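Local structure of uncharacterized protein (Escherichia coli O157:H7, 4ZV9) at residues I17-V28 with K102-F113. The protein is of unknown function but belongs to the dienelactone hydrolase family of the alpha/beta-hydrolase clan, so it is probably a hydrolase. Residues are numbered along the deposited sequence; the frame is centred on the assembly and turned at random.
With GOL (glycerol), chain H.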
loop_
_atom_site.group_PDB
_atom_site.type_symbol
_atom_site.label_atom_id
_atom_site.label_comp_id
_atom_site.label_asym_id
_atom_site.label_seq_id
_atom_site.Cartn_x
_atom_site.Cartn_y
_atom_site.Cartn_z
ATOM N N ILE A 17 14.547 -8.834 2.110
ATOM C CA ILE A 17 15.448 -8.642 0.998
ATOM C C ILE A 17 15.922 -7.210 1.024
ATOM O O ILE A 17 15.459 -6.409 1.842
ATOM C CB ILE A 17 14.754 -8.871 -0.367
ATOM C CG1 ILE A 17 13.648 -7.830 -0.614
ATOM C CG2 ILE A 17 14.202 -10.284 -0.465
ATOM C CD1 ILE A 17 13.214 -7.759 -2.068
ATOM N N THR A 18 16.841 -6.889 0.132
ATOM C CA THR A 18 17.218 -5.496 -0.076
ATOM C C THR A 18 17.025 -5.222 -1.562
ATOM O O THR A 18 17.160 -6.129 -2.373
ATOM C CB THR A 18 18.664 -5.176 0.338
ATOM O OG1 THR A 18 19.573 -5.818 -0.546
ATOM C CG2 THR A 18 18.949 -5.637 1.767
ATOM N N TYR A 19 16.705 -3.976 -1.920
ATOM C CA TYR A 19 16.566 -3.607 -3.328
ATOM C C TYR A 19 17.116 -2.193 -3.508
ATOM O O TYR A 19 17.196 -1.438 -2.537
ATOM C CB TYR A 19 15.094 -3.707 -3.759
ATOM C CG TYR A 19 14.193 -2.697 -3.093
ATOM C CD1 TYR A 19 13.575 -2.971 -1.876
ATOM C CD2 TYR A 19 13.977 -1.449 -3.668
ATOM C CE1 TYR A 19 12.752 -2.033 -1.266
ATOM C CE2 TYR A 19 13.158 -0.512 -3.058
ATOM C CZ TYR A 19 12.549 -0.810 -1.863
ATOM O OH TYR A 19 11.766 0.131 -1.252
ATOM N N PRO A 20 17.503 -1.827 -4.733
ATOM C CA PRO A 20 18.079 -0.504 -4.922
ATOM C C PRO A 20 17.070 0.634 -5.040
ATOM O O PRO A 20 16.026 0.497 -5.693
ATOM C CB PRO A 20 18.886 -0.659 -6.216
ATOM C CG PRO A 20 18.156 -1.704 -6.981
ATOM C CD PRO A 20 17.539 -2.631 -5.968
ATOM N N SER A 21 17.409 1.760 -4.421
ATOM C CA SER A 21 16.617 2.986 -4.499
ATOM C C SER A 21 17.621 4.117 -4.695
ATOM O O SER A 21 17.953 4.829 -3.740
ATOM C CB SER A 21 15.796 3.180 -3.227
ATOM O OG SER A 21 15.020 4.366 -3.293
ATOM N N PRO A 22 18.107 4.291 -5.937
ATOM C CA PRO A 22 19.151 5.293 -6.224
ATOM C C PRO A 22 18.779 6.738 -5.913
ATOM O O PRO A 22 19.667 7.551 -5.664
ATOM C CB PRO A 22 19.447 5.100 -7.722
ATOM C CG PRO A 22 18.282 4.362 -8.278
ATOM C CD PRO A 22 17.649 3.602 -7.156
ATOM N N ASN A 23 17.489 7.064 -5.928
ATOM C CA ASN A 23 17.030 8.424 -5.622
ATOM C C ASN A 23 16.402 8.505 -4.237
ATOM O O ASN A 23 15.822 9.514 -3.871
ATOM C CB ASN A 23 16.020 8.854 -6.672
ATOM C CG ASN A 23 16.591 8.773 -8.066
ATOM O OD1 ASN A 23 16.045 8.093 -8.922
ATOM N ND2 ASN A 23 17.720 9.420 -8.287
ATOM N N GLY A 24 16.549 7.436 -3.466
ATOM C CA GLY A 24 16.038 7.381 -2.113
ATOM C C GLY A 24 17.179 7.082 -1.165
ATOM O O GLY A 24 18.178 7.802 -1.151
ATOM N N HIS A 25 17.071 5.990 -0.418
ATOM C CA HIS A 25 18.091 5.673 0.584
ATOM C C HIS A 25 19.093 4.596 0.167
ATOM O O HIS A 25 19.708 3.969 1.018
ATOM C CB HIS A 25 17.406 5.328 1.905
ATOM C CG HIS A 25 16.664 6.485 2.499
ATOM N ND1 HIS A 25 15.296 6.636 2.380
ATOM C CD2 HIS A 25 17.106 7.577 3.170
ATOM C CE1 HIS A 25 14.926 7.758 2.974
ATOM N NE2 HIS A 25 16.004 8.341 3.475
ATOM N N GLY A 26 19.277 4.399 -1.137
ATOM C CA GLY A 26 20.245 3.419 -1.629
ATOM C C GLY A 26 19.746 1.982 -1.572
ATOM O O GLY A 26 18.812 1.635 -2.283
ATOM N N GLU A 27 20.367 1.135 -0.751
ATOM C CA GLU A 27 19.934 -0.254 -0.645
ATOM C C GLU A 27 18.899 -0.335 0.455
ATOM O O GLU A 27 19.257 -0.263 1.619
ATOM C CB GLU A 27 21.092 -1.202 -0.306
ATOM C CG GLU A 27 22.126 -1.427 -1.403
ATOM C CD GLU A 27 21.506 -1.868 -2.720
ATOM O OE1 GLU A 27 20.736 -2.850 -2.737
ATOM O OE2 GLU A 27 21.790 -1.231 -3.746
ATOM N N VAL A 28 17.641 -0.554 0.079
ATOM C CA VAL A 28 16.530 -0.542 1.010
ATOM C C VAL A 28 16.035 -1.955 1.361
ATOM O O VAL A 28 15.842 -2.795 0.487
ATOM C CB VAL A 28 15.352 0.245 0.426
ATOM C CG1 VAL A 28 14.180 0.295 1.397
ATOM C CG2 VAL A 28 15.792 1.662 0.064
ATOM N N LYS A 102 12.972 11.304 -0.320
ATOM C CA LYS A 102 13.735 10.063 -0.425
ATOM C C LYS A 102 12.904 8.880 0.037
ATOM O O LYS A 102 12.961 7.807 -0.569
ATOM C CB LYS A 102 15.030 10.135 0.370
ATOM C CG LYS A 102 16.066 11.044 -0.254
ATOM C CD LYS A 102 17.333 11.068 0.576
ATOM C CE LYS A 102 18.332 12.032 -0.032
ATOM N NZ LYS A 102 19.611 11.970 0.712
ATOM N N LEU A 103 12.101 9.094 1.079
ATOM C CA LEU A 103 11.217 8.048 1.583
ATOM C C LEU A 103 10.198 7.630 0.510
ATOM O O LEU A 103 10.014 6.440 0.238
ATOM C CB LEU A 103 10.505 8.514 2.845
ATOM C CG LEU A 103 9.518 7.525 3.463
ATOM C CD1 LEU A 103 10.185 6.202 3.820
ATOM C CD2 LEU A 103 8.899 8.160 4.697
HETATM N N MSE A 104 9.541 8.612 -0.102
HETATM C CA MSE A 104 8.571 8.326 -1.158
HETATM C C MSE A 104 9.260 7.615 -2.293
HETATM O O MSE A 104 8.728 6.644 -2.830
HETATM C CB MSE A 104 7.931 9.617 -1.658
HETATM C CG MSE A 104 6.937 9.336 -2.770
HETATM SE SE MSE A 104 6.301 11.060 -3.487
HETATM C CE MSE A 104 7.978 11.631 -4.375
ATOM N N ASN A 105 10.455 8.074 -2.655
ATOM C CA ASN A 105 11.228 7.431 -3.722
ATOM C C ASN A 105 11.540 5.959 -3.469
ATOM O O ASN A 105 11.633 5.179 -4.416
ATOM C CB ASN A 105 12.496 8.221 -4.050
ATOM C CG ASN A 105 12.195 9.499 -4.844
ATOM O OD1 ASN A 105 11.094 9.680 -5.354
ATOM N ND2 ASN A 105 13.168 10.383 -4.932
ATOM N N ASP A 106 11.728 5.591 -2.204
ATOM C CA ASP A 106 11.968 4.206 -1.852
ATOM C C ASP A 106 10.787 3.363 -2.268
ATOM O O ASP A 106 10.963 2.236 -2.725
ATOM C CB ASP A 106 12.215 4.036 -0.336
ATOM C CG ASP A 106 13.573 4.561 0.116
ATOM O OD1 ASP A 106 14.469 4.810 -0.722
ATOM O OD2 ASP A 106 13.733 4.753 1.347
ATOM N N PHE A 107 9.574 3.868 -2.067
ATOM C CA PHE A 107 8.377 3.114 -2.450
ATOM C C PHE A 107 8.200 3.065 -3.962
ATOM O O PHE A 107 7.800 2.039 -4.509
ATOM C CB PHE A 107 7.131 3.636 -1.723
ATOM C CG PHE A 107 7.201 3.457 -0.235
ATOM C CD1 PHE A 107 7.046 2.208 0.319
ATOM C CD2 PHE A 107 7.468 4.529 0.603
ATOM C CE1 PHE A 107 7.161 2.020 1.676
ATOM C CE2 PHE A 107 7.588 4.347 1.961
ATOM C CZ PHE A 107 7.428 3.093 2.505
ATOM N N PHE A 108 8.540 4.159 -4.638
ATOM C CA PHE A 108 8.526 4.197 -6.100
ATOM C C PHE A 108 9.543 3.189 -6.646
ATOM O O PHE A 108 9.243 2.443 -7.575
ATOM C CB PHE A 108 8.834 5.617 -6.598
ATOM C CG PHE A 108 7.689 6.601 -6.451
ATOM C CD1 PHE A 108 6.530 6.284 -5.751
ATOM C CD2 PHE A 108 7.830 7.896 -6.925
ATOM C CE1 PHE A 108 5.500 7.216 -5.598
ATOM C CE2 PHE A 108 6.801 8.830 -6.788
ATOM C CZ PHE A 108 5.641 8.490 -6.110
ATOM N N ALA A 109 10.722 3.129 -6.027
ATOM C CA ALA A 109 11.763 2.188 -6.436
ATOM C C ALA A 109 11.308 0.726 -6.229
ATOM O O ALA A 109 11.690 -0.158 -6.980
ATOM C CB ALA A 109 13.045 2.447 -5.670
ATOM N N ALA A 110 10.491 0.486 -5.210
ATOM C CA ALA A 110 9.951 -0.850 -4.965
ATOM C C ALA A 110 9.006 -1.262 -6.116
ATOM O O ALA A 110 9.016 -2.424 -6.547
ATOM C CB ALA A 110 9.210 -0.898 -3.651
ATOM N N ILE A 111 8.235 -0.315 -6.628
ATOM C CA ILE A 111 7.380 -0.582 -7.790
ATOM C C ILE A 111 8.258 -1.025 -8.969
ATOM O O ILE A 111 7.981 -2.029 -9.643
ATOM C CB ILE A 111 6.555 0.648 -8.208
ATOM C CG1 ILE A 111 5.532 0.993 -7.130
ATOM C CG2 ILE A 111 5.830 0.394 -9.546
ATOM C CD1 ILE A 111 4.840 2.341 -7.316
ATOM N N GLU A 112 9.316 -0.274 -9.220
ATOM C CA GLU A 112 10.196 -0.570 -10.346
ATOM C C GLU A 112 10.892 -1.919 -10.191
ATOM O O GLU A 112 11.033 -2.652 -11.157
ATOM C CB GLU A 112 11.204 0.577 -10.571
ATOM C CG GLU A 112 10.537 1.895 -10.949
ATOM C CD GLU A 112 11.519 3.015 -11.252
ATOM O OE1 GLU A 112 12.718 2.718 -11.534
ATOM O OE2 GLU A 112 11.072 4.194 -11.208
ATOM N N PHE A 113 11.332 -2.217 -8.974
ATOM C CA PHE A 113 11.979 -3.466 -8.673
ATOM C C PHE A 113 11.023 -4.638 -8.916
ATOM O O PHE A 113 11.421 -5.644 -9.499
ATOM C CB PHE A 113 12.480 -3.465 -7.217
ATOM C CG PHE A 113 13.200 -4.729 -6.809
ATOM C CD1 PHE A 113 14.501 -4.962 -7.204
ATOM C CD2 PHE A 113 12.575 -5.661 -6.004
ATOM C CE1 PHE A 113 15.161 -6.128 -6.830
ATOM C CE2 PHE A 113 13.227 -6.827 -5.617
ATOM C CZ PHE A 113 14.521 -7.056 -6.022
HETATM C C1 GOL H . 12.208 6.624 -7.966
HETATM O O1 GOL H . 13.014 7.809 -8.010
HETATM C C2 GOL H . 12.943 5.424 -8.565
HETATM O O2 GOL H . 14.070 5.078 -7.761
HETATM C C3 GOL H . 13.457 5.724 -9.971
HETATM O O3 GOL H . 12.398 6.186 -10.815
HETATM O O HOH W 1 14.311 -0.451 -7.573
#
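Tyr19 CB sits over the centre of one face of the Phe113 ring, 3.6 Å from its centroid, a CH-pi contact. Val28 CB covers one face of the Tyr19 ring, near its rim. At that ring's edge lie Ala109 CB and Asp106 O, which accepts a hydrogen bond from Tyr19 OH (2.7 Å). Ala110 N reaches this carbonyl from the other face of its plane. The His25 ring has Lys102 CB over one face and Asp106 OD2 at its edge. His25 ND1 donates to Asp106 OD2 at 2.7 Å, nearly straight at 170°. Asp106 OD1 takes His25 N on its syn lone pair and Ser21 OG (2.7 Å) on its anti lone pair. Three bonds thus fix the buried carboxylate. With chi1 at -180°, Ser21 turns its OG away from its own backbone N and onto the carboxylate. Asn105 ND2 donates to Asn23 O in the type I turn Ser21-Gly24. A water bridges Pro20 O and Ala109 O. Strand 12-21, outermost in the mixed sheet, and the turn leading into strand 28-35 lie against helix 100-116, consistent with an alpha/beta-hydrolase fold. Ala110 and Tyr19 also touch strand 71-75, and Phe108 meets helix 132-142.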